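Local coordinates for acetaldehyde dehydrogenase (Acetylating) (Geobacillus thermoglucosidasius, PDB 5J78), which probably catalyses the reversible, NAD-dependent and coenzyme A-acylating conversion of acetaldehyde to acetyl-CoA, as an acetylating member of the aldehyde dehydrogenase family, at residues 91-94 and 95-99; 401-404 and 405-408. One frame throughout, in Å; residues are numbered along the deposited sequence.

Contact 1: residues 91-94 and 95-99; sequences DKTL and KNLFA. With ACT (acetate ion), chain I.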
loop_
_atom_site.group_PDB
_atom_site.type_symbol
_atom_site.label_atom_id
_atom_site.label_comp_id
_atom_site.label_asym_id
_atom_site.label_seq_id
_atom_site.Cartn_x
_atom_site.Cartn_y
_atom_site.Cartn_z
ATOM N N ASP A 91 28.643 -32.251 -8.107
ATOM C CA ASP A 91 27.374 -32.414 -7.408
ATOM C C ASP A 91 26.281 -31.637 -8.160
ATOM O O ASP A 91 25.170 -32.143 -8.327
ATOM C CB ASP A 91 27.517 -31.977 -5.946
ATOM C CG ASP A 91 28.481 -32.893 -5.147
ATOM O OD1 ASP A 91 28.855 -33.968 -5.672
ATOM O OD2 ASP A 91 28.850 -32.558 -3.996
ATOM N N LYS A 92 26.597 -30.460 -8.691
ATOM C CA LYS A 92 25.587 -29.711 -9.448
ATOM C C LYS A 92 25.195 -30.483 -10.701
ATOM O O LYS A 92 24.023 -30.434 -11.125
ATOM C CB LYS A 92 26.065 -28.306 -9.798
ATOM C CG LYS A 92 25.995 -27.332 -8.603
ATOM C CD LYS A 92 25.860 -25.878 -9.040
ATOM C CE LYS A 92 25.970 -24.880 -7.903
ATOM N NZ LYS A 92 24.852 -24.929 -6.939
ATOM N N THR A 93 26.143 -31.236 -11.263
ATOM C CA THR A 93 25.871 -32.020 -12.470
ATOM C C THR A 93 24.883 -33.139 -12.114
ATOM O O THR A 93 23.937 -33.407 -12.852
ATOM C CB THR A 93 27.182 -32.615 -13.102
ATOM O OG1 THR A 93 28.048 -31.551 -13.541
ATOM C CG2 THR A 93 26.855 -33.469 -14.311
ATOM N N LEU A 94 25.118 -33.780 -10.975
ATOM C CA LEU A 94 24.229 -34.803 -10.446
ATOM C C LEU A 94 22.841 -34.238 -10.150
ATOM O O LEU A 94 21.827 -34.879 -10.425
ATOM C CB LEU A 94 24.803 -35.407 -9.173
ATOM C CG LEU A 94 26.020 -36.309 -9.348
ATOM C CD1 LEU A 94 26.584 -36.719 -7.987
ATOM C CD2 LEU A 94 25.656 -37.540 -10.170
ATOM N N LYS A 95 22.815 -33.044 -9.573
ATOM C CA LYS A 95 21.573 -32.345 -9.311
ATOM C C LYS A 95 20.794 -32.121 -10.617
ATOM O O LYS A 95 19.591 -32.362 -10.659
ATOM C CB LYS A 95 21.856 -31.018 -8.596
ATOM C CG LYS A 95 20.658 -30.450 -7.839
ATOM C CD LYS A 95 20.881 -29.036 -7.325
ATOM C CE LYS A 95 22.065 -28.924 -6.355
ATOM N NZ LYS A 95 22.244 -27.464 -5.995
ATOM N N ASN A 96 21.468 -31.696 -11.691
ATOM C CA ASN A 96 20.784 -31.493 -12.968
ATOM C C ASN A 96 20.274 -32.808 -13.540
ATOM O O ASN A 96 19.214 -32.844 -14.176
ATOM C CB ASN A 96 21.695 -30.803 -13.999
ATOM C CG ASN A 96 21.929 -29.333 -13.685
ATOM O OD1 ASN A 96 21.089 -28.676 -13.081
ATOM N ND2 ASN A 96 23.065 -28.812 -14.110
ATOM N N LEU A 97 21.038 -33.878 -13.319
ATOM C CA LEU A 97 20.686 -35.195 -13.828
ATOM C C LEU A 97 19.505 -35.762 -13.042
ATOM O O LEU A 97 18.714 -36.545 -13.573
ATOM C CB LEU A 97 21.893 -36.140 -13.759
ATOM C CG LEU A 97 23.023 -35.904 -14.770
ATOM C CD1 LEU A 97 24.163 -36.816 -14.462
ATOM C CD2 LEU A 97 22.511 -36.129 -16.201
ATOM N N PHE A 98 19.385 -35.362 -11.778
ATOM C CA PHE A 98 18.231 -35.736 -10.976
ATOM C C PHE A 98 16.982 -35.143 -11.630
ATOM O O PHE A 98 15.962 -35.820 -11.771
ATOM C CB PHE A 98 18.379 -35.266 -9.511
ATOM C CG PHE A 98 17.111 -35.378 -8.709
ATOM C CD1 PHE A 98 16.708 -36.591 -8.181
ATOM C CD2 PHE A 98 16.303 -34.262 -8.509
ATOM C CE1 PHE A 98 15.501 -36.695 -7.453
ATOM C CE2 PHE A 98 15.104 -34.360 -7.791
ATOM C CZ PHE A 98 14.710 -35.584 -7.267
ATOM N N ALA A 99 17.067 -33.894 -12.070
ATOM C CA ALA A 99 15.918 -33.272 -12.706
ATOM C C ALA A 99 15.678 -33.880 -14.068
ATOM O O ALA A 99 14.536 -34.104 -14.474
ATOM C CB ALA A 99 16.105 -31.787 -12.822
HETATM C C ACT I . 22.053 -26.519 -9.548
HETATM O O ACT I . 22.485 -26.183 -8.430
HETATM O OXT ACT I . 20.854 -26.406 -9.750
HETATM C CH3 ACT I . 22.942 -27.094 -10.604
#

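Contact 2: residues 401-404 and 405-408; sequences EDEK and VIEA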
loop_
_atom_site.group_PDB
_atom_site.type_symbol
_atom_site.label_atom_id
_atom_site.label_comp_id
_atom_site.label_asym_id
_atom_site.label_seq_id
_atom_site.Cartn_x
_atom_site.Cartn_y
_atom_site.Cartn_z
ATOM N N GLU A 401 17.139 -49.129 13.620
ATOM C CA GLU A 401 16.676 -50.443 13.167
ATOM C C GLU A 401 15.516 -50.957 14.024
ATOM O O GLU A 401 14.887 -51.967 13.708
ATOM C CB GLU A 401 17.838 -51.438 13.172
ATOM C CG GLU A 401 18.970 -51.055 12.211
ATOM C CD GLU A 401 18.514 -50.957 10.758
ATOM O OE1 GLU A 401 17.509 -51.609 10.396
ATOM O OE2 GLU A 401 19.158 -50.222 9.976
ATOM N N ASP A 402 15.232 -50.239 15.100
ATOM C CA ASP A 402 14.128 -50.562 15.987
ATOM C C ASP A 402 12.840 -49.967 15.413
ATOM O O ASP A 402 12.610 -48.763 15.528
ATOM C CB ASP A 402 14.419 -50.023 17.395
ATOM C CG ASP A 402 13.418 -50.503 18.433
ATOM O OD1 ASP A 402 12.247 -50.748 18.083
ATOM O OD2 ASP A 402 13.806 -50.613 19.615
ATOM N N GLU A 403 12.023 -50.814 14.790
ATOM C CA GLU A 403 10.777 -50.394 14.137
ATOM C C GLU A 403 9.794 -49.661 15.052
ATOM O O GLU A 403 9.098 -48.746 14.607
ATOM C CB GLU A 403 10.079 -51.610 13.541
ATOM C CG GLU A 403 8.671 -51.337 12.956
ATOM C CD GLU A 403 8.692 -50.355 11.794
ATOM O OE1 GLU A 403 9.746 -50.214 11.136
ATOM O OE2 GLU A 403 7.649 -49.724 11.536
ATOM N N LYS A 404 9.725 -50.049 16.322
ATOM C CA LYS A 404 8.751 -49.454 17.227
ATOM C C LYS A 404 9.188 -48.060 17.617
ATOM O O LYS A 404 8.360 -47.166 17.787
ATOM C CB LYS A 404 8.541 -50.331 18.469
ATOM C CG LYS A 404 7.806 -51.661 18.179
ATOM C CD LYS A 404 6.413 -51.470 17.523
ATOM C CE LYS A 404 5.833 -52.778 16.979
ATOM N NZ LYS A 404 5.393 -52.646 15.557
ATOM N N VAL A 405 10.494 -47.873 17.744
ATOM C CA VAL A 405 11.054 -46.546 17.966
ATOM C C VAL A 405 10.779 -45.625 16.765
ATOM O O VAL A 405 10.384 -44.458 16.930
ATOM C CB VAL A 405 12.555 -46.632 18.229
ATOM C CG1 VAL A 405 13.149 -45.234 18.414
ATOM C CG2 VAL A 405 12.800 -47.513 19.474
ATOM N N ILE A 406 10.988 -46.160 15.568
ATOM C CA ILE A 406 10.723 -45.427 14.339
ATOM C C ILE A 406 9.267 -44.958 14.324
ATOM O O ILE A 406 8.993 -43.773 14.182
ATOM C CB ILE A 406 11.006 -46.288 13.104
ATOM C CG1 ILE A 406 12.507 -46.564 12.977
ATOM C CG2 ILE A 406 10.538 -45.587 11.847
ATOM C CD1 ILE A 406 12.840 -47.631 11.924
ATOM N N GLU A 407 8.348 -45.903 14.495
ATOM C CA GLU A 407 6.920 -45.601 14.562
ATOM C C GLU A 407 6.594 -44.549 15.617
ATOM O O GLU A 407 5.842 -43.608 15.358
ATOM C CB GLU A 407 6.134 -46.885 14.835
ATOM C CG GLU A 407 5.918 -47.724 13.571
ATOM C CD GLU A 407 5.439 -49.146 13.853
ATOM O OE1 GLU A 407 5.109 -49.453 15.021
ATOM O OE2 GLU A 407 5.393 -49.956 12.900
ATOM N N ALA A 408 7.168 -44.689 16.802
ATOM C CA ALA A 408 6.929 -43.731 17.891
ATOM C C ALA A 408 7.544 -42.339 17.654
ATOM O O ALA A 408 6.964 -41.305 18.033
ATOM C CB ALA A 408 7.465 -44.311 19.194
#

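Contact 1: residues 91-94 and 95-99
Lys92 and Lys95 grip a flat acetate ion, probably from the crystallisation liquor, one turn apart on a single helix. CD of Lys95 lies over one face of the ion, 3.6 Å from acetate C. Its NZ comes down from that side and bonds acetate O from above the plane, at 2.8 Å. Lys92 runs along the edge of the ion, close to its plane, its CB 3.4 Å from the acetate methyl. A bend at the end of its chain (chi4 -67°) turns NZ back to the same oxygen, at 3.1 Å. The amide of Asn96 has Lys92 O over one face, 3.5 Å from CG, and the acetate methyl on that same side. OD1 bonds Thr144 and ND2 bonds Ala73 O, which fixes the plane of the amide. Asp268 forms salt bridges with both lysines, so each ammonium group has two anionic partners. With an alanine at Lys92, acetate O would lose one of its two lysine donors, and Asp268 would probably be less well neutralised. Lys95 also touches Thr271, two residues before Cys273, which is oxidised to sulfinoalanine. The paired lysines are consistent with a small anion-binding pocket near the loop of this cysteine in the aldehyde dehydrogenase fold.

Contact 2: residues 401-404 and 405-408
Asp402 and Val405 meet at about a right angle. The CG2 methyl of Val405 sits squarely over the face of the Asp402 carboxylate, 3.2 Å from CG, which is tight packing. Asp402 holds its CG opposite the backbone N (chi1 -171°), and this turns OD1 back over the start of the helix. There OD1 accepts weak bonds from Lys404 N at 3.2 Å and Val405 N at 3.4 Å. Asp402 is thus the N-cap of helix 403-410, the connection in the beta-alpha-beta unit between strands 395-399 and 415-420. The first full turn is closed by Ile406 N, which bonds Asp402 O at 3.1 Å. On another side of the helix Glu403 and Glu407 lean together, their carboxylate planes 79° apart. Their OE2 atoms are only 2.6 Å from each other, so one of the acids probably carries a proton. Lys404 runs side by side with Glu407, pointing the same way. Its NZ meets Glu407 OE1 on the syn side, 23° out of the carboxylate plane, in a salt bridge of 3.3 Å. Trp125 of the second subunit packs on both glutamates, and Arg118 of that subunit makes a long, weak ion pair with Glu407 OE2.

From the N terminus the chain first reaches contact 1, inside helix 89-107. This helix packs against helices 55-84 and 143-156. Contact 2 comes some 300 residues later, at the start of helix 403-410. That helix links two neighbouring strands of the seven-stranded parallel sheet. Each contact lies within one unbroken run of chain, so neither closes a long loop. They follow in series, without nesting or crossing. Their centres are about 33 Å apart and their nearest atoms about 22 Å. Both reach the second subunit: contact 1 packs on its Pro474 and Val477, contact 2 on its Trp125 and Phe468. One is buried, the other lies at the surface.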